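PDB 6MCA: ankyrin repeat domain protein from Legionella pneumophila subsp. pneumophila, which is a bacterial effector, also called AnkH, that interacts with the host LARP7 component of the 7SK snRNP complex and probably contains a cysteine protease-like region. Local coordinates for residues I280-N285 with M337-Q342; M222-D227 with A254-L259. All coordinates share one frame; numbering follows the deposited sequence.

Interaction 1. Residues I280-N285 with M337-Q342; sequences IDRGEN and MPISSQ. With GOL (glycerol), chain D.
Arg282 lays its guanidinium alongside Ser340 and takes hold of it with two nitrogens. NE reaches the carbonyl Ser340 O at 2.8 Å, nearly head-on to the C=O and close to the guanidinium plane, while NH1 meets the hydroxyl Ser340 OG at 3.0 Å, again in plane. The arginine chain gets there by leaving the backbone with CG opposite its own carbonyl carbon and then bending at chi3 (70°), which turns the group side-on. Ser340 answers with OG tucked between its backbone N and carbonyl carbon (chi1 78°), on the side where NH1 lies. Above one face of the guanidinium, offset toward its rim, sits the Ile339 methyl CG2, 3.3 Å from Arg282 NE. Beyond the serine a glycerol, probably from the crystallisation liquor, is bound by Arg282 NH1 at its O3 (3.0 Å), Ser340 OG at its O1 (3.0 Å), and also Tyr380 OH. Arg282 NH2 is taken by Ala350 O and Tyr380 OH, so polar partners on several sides fix the rotation of this buried group. The backbones join through Gln342 N to Arg282 O at 2.6 Å, and Gly283 CA offers a CH to Gln342 O. Asp281 OD1 accepts from Gly283 N, closing an Asx turn. The loops after antiparallel-sheet strands 276-280 and 331-337 are thus joined by the Arg282 side chain and a backbone bond, probably in the cysteine protease-like part.

Interaction 2. Residues M222-D227 with A254-L259; sequences MDAFTD and APMLIL
Ala254 starts the contact: its methyl CB lies 4.2 Å from Asp227 OD2, beside the carboxylate on the helix. Two residues on, Met256 opens the strand. Its CG stands opposite the backbone N (chi1 -174°), carrying CG and SD along the methyl of Ala224, with Met256 CG 3.8 Å from Ala224 CB. The carbonyl of Met256 shares a water with Asp227 OD2, though the water leg to the carbonyl is suspiciously short. Leu257 turns its side chain off the helix, yet its CA and that of Ala224 are the closest CA pair across the segments, at 5.5 Å; the axes of 222-227 and 256-259 come within 7.0 Å, consistent with the small Ala224 between them. Ile258 does most of the packing. Ile258 CD1 lies 3.6 Å from Ala224 CB and sits over the centre of the Phe225 ring, 3.7 Å from the centroid and 12° off the normal, a CH-pi contact. A second water links Ile258 N to Ala224 O, satisfying strand and helix backbone together. Residues 222-227 of helix 215-233 run at 49° to strand residues 256-259, Phe225 packing also on helix 188-202 and, with Ile258, on Val355 of helix 355-364, while Leu259 faces helix 305-312.

Overall arrangement
From the N terminus the chain passes through the predicted ankyrin repeat and helix 188-202 before helix 215-233, where interaction 2 begins. Interaction 2 closes a short excursion through helix 242-251, setting helix 215-233 against strand 256-263, an outermost strand of the five-stranded antiparallel sheet. The chain then runs through strands 266-273 and 276-280 to interaction 1, which closes a longer loop holding strand 292-297 and helices 305-312 and 318-329, and brings together the loops that follow strands 276-280 and 331-337, which flank strand 292-297. The two loops follow in series, neither nested nor crossed, their centres 21 Å apart. Helix 355-364 spans both: Val355 touches Ile258, Phe225 and Ile280.

Interaction 1. Residues I280-N285 with M337-Q342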
ATOM      1  N   ILE A 280      14.223 -10.928   2.706  1.00 21.61           N
ATOM      2  CA  ILE A 280      14.027  -9.817   3.624  1.00 16.86           C
ATOM      3  C   ILE A 280      12.842 -10.175   4.509  1.00 21.95           C
ATOM      4  O   ILE A 280      11.706 -10.300   4.024  1.00 26.33           O
ATOM      5  CB  ILE A 280      13.772  -8.497   2.886  1.00 16.88           C
ATOM      6  CG1 ILE A 280      14.867  -8.237   1.850  1.00 18.40           C
ATOM      7  CG2 ILE A 280      13.660  -7.349   3.878  1.00 13.49           C
ATOM      8  CD1 ILE A 280      14.484  -7.213   0.807  1.00 19.91           C
ATOM      9  N   ASP A 281      13.111 -10.348   5.804  1.00 18.42           N
ATOM     10  CA  ASP A 281      12.072 -10.597   6.802  1.00 23.78           C
ATOM     11  C   ASP A 281      12.584 -10.012   8.116  1.00 27.17           C
ATOM     12  O   ASP A 281      13.397 -10.640   8.801  1.00 26.25           O
ATOM     13  CB  ASP A 281      11.764 -12.083   6.929  1.00 17.62           C
ATOM     14  CG  ASP A 281      10.597 -12.362   7.860  1.00 37.00           C
ATOM     15  OD1 ASP A 281       9.988 -11.395   8.369  1.00 31.73           O
ATOM     16  OD2 ASP A 281      10.287 -13.551   8.085  1.00 46.68           O
ATOM     17  N   ARG A 282      12.112  -8.815   8.450  1.00 24.03           N
ATOM     18  CA  ARG A 282      12.558  -8.100   9.638  1.00 24.97           C
ATOM     19  C   ARG A 282      11.772  -8.478  10.887  1.00 31.31           C
ATOM     20  O   ARG A 282      11.963  -7.855  11.936  1.00 30.28           O
ATOM     21  CB  ARG A 282      12.467  -6.591   9.401  1.00 28.37           C
ATOM     22  CG  ARG A 282      13.177  -6.129   8.140  1.00 35.60           C
ATOM     23  CD  ARG A 282      12.798  -4.703   7.773  1.00 24.22           C
ATOM     24  NE  ARG A 282      13.355  -3.729   8.706  1.00 31.00           N
ATOM     25  CZ  ARG A 282      13.425  -2.423   8.466  1.00 33.20           C
ATOM     26  NH1 ARG A 282      13.951  -1.608   9.370  1.00 27.44           N
ATOM     27  NH2 ARG A 282      12.976  -1.933   7.319  1.00 24.84           N
ATOM     28  N   GLY A 283      10.901  -9.480  10.801  1.00 31.60           N
ATOM     29  CA  GLY A 283      10.091  -9.879  11.934  1.00 36.42           C
ATOM     30  C   GLY A 283      10.751 -10.906  12.833  1.00 52.75           C
ATOM     31  O   GLY A 283      11.960 -10.843  13.078  1.00 34.01           O
ATOM     32  N   GLU A 284       9.953 -11.861  13.320  1.00 50.84           N
ATOM     33  CA  GLU A 284      10.451 -12.852  14.272  1.00 48.47           C
ATOM     34  C   GLU A 284      11.625 -13.641  13.702  1.00 37.73           C
ATOM     35  O   GLU A 284      12.612 -13.894  14.405  1.00 38.69           O
ATOM     36  CB  GLU A 284       9.313 -13.793  14.673  1.00 56.81           C
ATOM     37  CG  GLU A 284       9.758 -15.174  15.127  1.00 73.99           C
ATOM     38  CD  GLU A 284       9.797 -15.309  16.636  1.00101.99           C
ATOM     39  OE1 GLU A 284       9.224 -14.442  17.329  1.00 98.09           O
ATOM     40  OE2 GLU A 284      10.399 -16.285  17.130  1.00 98.31           O
ATOM     41  N   ASN A 285      11.541 -14.023  12.424  1.00 37.91           N
ATOM     42  CA  ASN A 285      12.586 -14.840  11.812  1.00 33.95           C
ATOM     43  C   ASN A 285      13.955 -14.174  11.895  1.00 37.81           C
ATOM     44  O   ASN A 285      14.978 -14.868  11.946  1.00 40.19           O
ATOM     45  CB  ASN A 285      12.224 -15.136  10.355  1.00 35.02           C
ATOM     46  CG  ASN A 285      13.187 -16.106   9.698  1.00 50.67           C
ATOM     47  OD1 ASN A 285      13.246 -17.282  10.060  1.00 44.12           O
ATOM     48  ND2 ASN A 285      13.944 -15.619   8.721  1.00 36.46           N
ATOM     49  N   MET A 337      22.821  -8.108   5.328  1.00 24.22           N
ATOM     50  CA  MET A 337      22.728  -6.666   5.516  1.00 22.69           C
ATOM     51  C   MET A 337      22.177  -6.356   6.904  1.00 35.21           C
ATOM     52  O   MET A 337      21.160  -6.943   7.313  1.00 34.14           O
ATOM     53  CB  MET A 337      21.860  -6.013   4.432  1.00 29.31           C
ATOM     54  CG  MET A 337      22.609  -5.762   3.130  1.00 40.04           C
ATOM     55  SD  MET A 337      21.662  -4.843   1.901  1.00 55.84           S
ATOM     56  CE  MET A 337      21.322  -3.327   2.795  1.00 25.30           C
ATOM     57  N   PRO A 338      22.812  -5.450   7.653  1.00 27.77           N
ATOM     58  CA  PRO A 338      22.361  -5.107   9.020  1.00 33.74           C
ATOM     59  C   PRO A 338      21.153  -4.178   9.023  1.00 39.61           C
ATOM     60  O   PRO A 338      21.210  -3.007   9.408  1.00 53.51           O
ATOM     61  CB  PRO A 338      23.610  -4.452   9.619  1.00 31.88           C
ATOM     62  CG  PRO A 338      24.280  -3.813   8.451  1.00 37.85           C
ATOM     63  CD  PRO A 338      24.043  -4.731   7.279  1.00 32.06           C
ATOM     64  N   ILE A 339      20.020  -4.711   8.581  1.00 35.66           N
ATOM     65  CA  ILE A 339      18.755  -3.988   8.607  1.00 35.86           C
ATOM     66  C   ILE A 339      18.095  -4.227   9.958  1.00 34.68           C
ATOM     67  O   ILE A 339      18.036  -5.366  10.437  1.00 36.79           O
ATOM     68  CB  ILE A 339      17.844  -4.436   7.451  1.00 41.14           C
ATOM     69  CG1 ILE A 339      18.415  -3.972   6.108  1.00 37.62           C
ATOM     70  CG2 ILE A 339      16.433  -3.916   7.646  1.00 34.76           C
ATOM     71  CD1 ILE A 339      17.894  -2.625   5.645  1.00 40.67           C
ATOM     72  N   SER A 340      17.608  -3.155  10.579  1.00 30.97           N
ATOM     73  CA  SER A 340      17.035  -3.258  11.914  1.00 27.78           C
ATOM     74  C   SER A 340      15.791  -4.140  11.906  1.00 40.02           C
ATOM     75  O   SER A 340      15.016  -4.158  10.945  1.00 33.65           O
ATOM     76  CB  SER A 340      16.688  -1.870  12.454  1.00 29.93           C
ATOM     77  OG  SER A 340      15.486  -1.384  11.882  1.00 47.08           O
ATOM     78  N   SER A 341      15.607  -4.879  12.996  1.00 40.36           N
ATOM     79  CA  SER A 341      14.471  -5.775  13.127  1.00 42.46           C
ATOM     80  C   SER A 341      13.203  -4.998  13.470  1.00 35.21           C
ATOM     81  O   SER A 341      13.244  -3.899  14.029  1.00 42.87           O
ATOM     82  CB  SER A 341      14.738  -6.832  14.200  1.00 38.20           C
ATOM     83  OG  SER A 341      15.835  -7.656  13.847  1.00 67.64           O
ATOM     84  N   GLN A 342      12.061  -5.592  13.115  1.00 51.05           N
ATOM     85  CA  GLN A 342      10.736  -5.060  13.445  1.00 38.68           C
ATOM     86  C   GLN A 342       9.973  -6.201  14.118  1.00 41.76           C
ATOM     87  O   GLN A 342       9.172  -6.899  13.492  1.00 44.94           O
ATOM     88  CB  GLN A 342      10.022  -4.525  12.191  1.00 47.79           C
ATOM     89  CG  GLN A 342       8.560  -4.127  12.391  1.00 59.63           C
ATOM     90  CD  GLN A 342       8.393  -2.816  13.135  1.00 68.58           C
ATOM     91  OE1 GLN A 342       9.371  -2.171  13.513  1.00 67.39           O
ATOM     92  NE2 GLN A 342       7.145  -2.414  13.345  1.00 79.78           N
TER
HETATM   93  C1  GOL D 503      14.751   2.470  12.130  1.00 82.04           C
HETATM   94  O1  GOL D 503      15.650   1.558  11.579  1.00 75.68           O
HETATM   95  C2  GOL D 503      13.386   2.235  11.439  1.00 85.15           C
HETATM   96  O2  GOL D 503      12.379   3.002  12.008  1.00 88.75           O
HETATM   97  C3  GOL D 503      13.622   2.594   9.951  1.00 79.21           C
HETATM   98  O3  GOL D 503      13.526   1.405   9.229  1.00 51.49           O

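Interaction 2. Residues M222-D227 with A254-L259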
ATOM      1  N   MET A 222      12.466   0.864  -9.265  1.00 23.15           N
ATOM      2  CA  MET A 222      11.106   1.255  -9.622  1.00 23.95           C
ATOM      3  C   MET A 222      10.551   0.336 -10.699  1.00 23.96           C
ATOM      4  O   MET A 222       9.437  -0.188 -10.569  1.00 25.85           O
ATOM      5  CB  MET A 222      11.082   2.716 -10.073  1.00 19.34           C
ATOM      6  CG  MET A 222      11.369   3.701  -8.949  1.00 23.26           C
ATOM      7  SD  MET A 222      11.609   5.397  -9.513  1.00 27.94           S
ATOM      8  CE  MET A 222      10.015   5.730 -10.262  1.00 22.76           C
ATOM      9  N   ASP A 223      11.344   0.084 -11.748  1.00 14.12           N
ATOM     10  CA  ASP A 223      10.937  -0.861 -12.780  1.00 13.35           C
ATOM     11  C   ASP A 223      10.482  -2.172 -12.156  1.00 31.22           C
ATOM     12  O   ASP A 223       9.362  -2.638 -12.402  1.00 24.19           O
ATOM     13  CB  ASP A 223      12.090  -1.106 -13.755  1.00 16.89           C
ATOM     14  CG  ASP A 223      12.272   0.029 -14.741  1.00 28.21           C
ATOM     15  OD1 ASP A 223      13.219  -0.040 -15.554  1.00 34.02           O
ATOM     16  OD2 ASP A 223      11.471   0.985 -14.708  1.00 25.08           O
ATOM     17  N   ALA A 224      11.329  -2.749 -11.298  1.00 23.93           N
ATOM     18  CA  ALA A 224      10.983  -4.010 -10.657  1.00 23.65           C
ATOM     19  C   ALA A 224       9.662  -3.889  -9.912  1.00 31.25           C
ATOM     20  O   ALA A 224       8.767  -4.730 -10.071  1.00 22.64           O
ATOM     21  CB  ALA A 224      12.108  -4.443  -9.717  1.00 21.86           C
ATOM     22  N   PHE A 225       9.501  -2.809  -9.138  1.00 15.37           N
ATOM     23  CA  PHE A 225       8.253  -2.617  -8.409  1.00 22.20           C
ATOM     24  C   PHE A 225       7.068  -2.631  -9.361  1.00 28.77           C
ATOM     25  O   PHE A 225       6.059  -3.301  -9.099  1.00 26.52           O
ATOM     26  CB  PHE A 225       8.298  -1.315  -7.612  1.00 16.60           C
ATOM     27  CG  PHE A 225       8.787  -1.486  -6.202  1.00 24.54           C
ATOM     28  CD1 PHE A 225       7.994  -2.109  -5.251  1.00 26.20           C
ATOM     29  CD2 PHE A 225      10.038  -1.030  -5.827  1.00 22.62           C
ATOM     30  CE1 PHE A 225       8.440  -2.270  -3.952  1.00 22.60           C
ATOM     31  CE2 PHE A 225      10.491  -1.188  -4.531  1.00 22.55           C
ATOM     32  CZ  PHE A 225       9.689  -1.809  -3.591  1.00 23.15           C
ATOM     33  N   THR A 226       7.198  -1.942 -10.499  1.00 21.78           N
ATOM     34  CA  THR A 226       6.159  -1.975 -11.522  1.00 24.23           C
ATOM     35  C   THR A 226       5.779  -3.412 -11.845  1.00 28.25           C
ATOM     36  O   THR A 226       4.617  -3.813 -11.702  1.00 26.99           O
ATOM     37  CB  THR A 226       6.636  -1.251 -12.782  1.00 32.70           C
ATOM     38  OG1 THR A 226       6.921   0.117 -12.472  1.00 28.48           O
ATOM     39  CG2 THR A 226       5.570  -1.310 -13.867  1.00 16.20           C
ATOM     40  N   ASP A 227       6.776  -4.216 -12.230  1.00 19.13           N
ATOM     41  CA  ASP A 227       6.503  -5.608 -12.562  1.00 25.95           C
ATOM     42  C   ASP A 227       5.835  -6.317 -11.394  1.00 27.37           C
ATOM     43  O   ASP A 227       4.849  -7.043 -11.582  1.00 30.84           O
ATOM     44  CB  ASP A 227       7.797  -6.313 -12.965  1.00 26.87           C
ATOM     45  CG  ASP A 227       8.385  -5.759 -14.250  1.00 50.03           C
ATOM     46  OD1 ASP A 227       7.625  -5.161 -15.041  1.00 42.07           O
ATOM     47  OD2 ASP A 227       9.605  -5.920 -14.468  1.00 43.38           O
ATOM     48  N   ALA A 254      13.570 -10.364 -17.025  1.00 31.24           N
ATOM     49  CA  ALA A 254      13.923  -9.040 -16.548  1.00 25.31           C
ATOM     50  C   ALA A 254      15.158  -9.113 -15.650  1.00 34.88           C
ATOM     51  O   ALA A 254      15.395 -10.129 -14.989  1.00 33.30           O
ATOM     52  CB  ALA A 254      12.755  -8.421 -15.783  1.00 20.45           C
ATOM     53  N   PRO A 255      15.966  -8.050 -15.612  1.00 34.39           N
ATOM     54  CA  PRO A 255      17.175  -8.101 -14.772  1.00 31.75           C
ATOM     55  C   PRO A 255      16.870  -8.187 -13.287  1.00 34.55           C
ATOM     56  O   PRO A 255      17.568  -8.904 -12.559  1.00 34.08           O
ATOM     57  CB  PRO A 255      17.906  -6.802 -15.135  1.00 27.04           C
ATOM     58  CG  PRO A 255      16.829  -5.887 -15.614  1.00 30.40           C
ATOM     59  CD  PRO A 255      15.848  -6.770 -16.332  1.00 33.25           C
ATOM     60  N   MET A 256      15.846  -7.483 -12.815  1.00 27.66           N
ATOM     61  CA  MET A 256      15.482  -7.488 -11.406  1.00 24.58           C
ATOM     62  C   MET A 256      14.032  -7.925 -11.242  1.00 25.92           C
ATOM     63  O   MET A 256      13.180  -7.657 -12.094  1.00 26.73           O
ATOM     64  CB  MET A 256      15.692  -6.108 -10.768  1.00 20.76           C
ATOM     65  CG  MET A 256      15.471  -6.081  -9.261  1.00 24.33           C
ATOM     66  SD  MET A 256      15.729  -4.453  -8.534  1.00 30.15           S
ATOM     67  CE  MET A 256      17.475  -4.228  -8.853  1.00 28.97           C
ATOM     68  N   LEU A 257      13.767  -8.599 -10.127  1.00 32.04           N
ATOM     69  CA  LEU A 257      12.473  -9.202  -9.846  1.00 27.99           C
ATOM     70  C   LEU A 257      12.179  -9.028  -8.364  1.00 27.33           C
ATOM     71  O   LEU A 257      13.024  -9.352  -7.526  1.00 24.93           O
ATOM     72  CB  LEU A 257      12.481 -10.689 -10.218  1.00 30.49           C
ATOM     73  CG  LEU A 257      11.208 -11.311 -10.789  1.00 42.59           C
ATOM     74  CD1 LEU A 257      11.532 -12.645 -11.452  1.00 41.30           C
ATOM     75  CD2 LEU A 257      10.152 -11.468  -9.715  1.00 51.87           C
ATOM     76  N   ILE A 258      10.998  -8.514  -8.039  1.00 23.12           N
ATOM     77  CA  ILE A 258      10.574  -8.332  -6.654  1.00 22.16           C
ATOM     78  C   ILE A 258       9.390  -9.254  -6.400  1.00 24.74           C
ATOM     79  O   ILE A 258       8.351  -9.140  -7.062  1.00 31.43           O
ATOM     80  CB  ILE A 258      10.219  -6.868  -6.352  1.00 22.00           C
ATOM     81  CG1 ILE A 258      11.454  -5.982  -6.508  1.00 28.13           C
ATOM     82  CG2 ILE A 258       9.654  -6.731  -4.943  1.00 14.65           C
ATOM     83  CD1 ILE A 258      11.195  -4.520  -6.222  1.00 25.84           C
ATOM     84  N   LEU A 259       9.545 -10.165  -5.442  1.00 30.19           N
ATOM     85  CA  LEU A 259       8.533 -11.173  -5.128  1.00 21.57           C
ATOM     86  C   LEU A 259       8.087 -11.021  -3.683  1.00 24.18           C
ATOM     87  O   LEU A 259       8.792 -11.471  -2.761  1.00 35.28           O
ATOM     88  CB  LEU A 259       9.079 -12.578  -5.372  1.00 21.22           C
ATOM     89  CG  LEU A 259       9.336 -12.955  -6.829  1.00 25.11           C
ATOM     90  CD1 LEU A 259      10.113 -14.254  -6.926  1.00 29.19           C
ATOM     91  CD2 LEU A 259       8.020 -13.068  -7.569  1.00 39.87           C
TER
HETATM   92  O   HOH W   1       9.296  -7.586 -10.183  1.00 25.76           O
HETATM   93  O   HOH W   2      10.750  -7.794 -12.641  1.00 45.53           O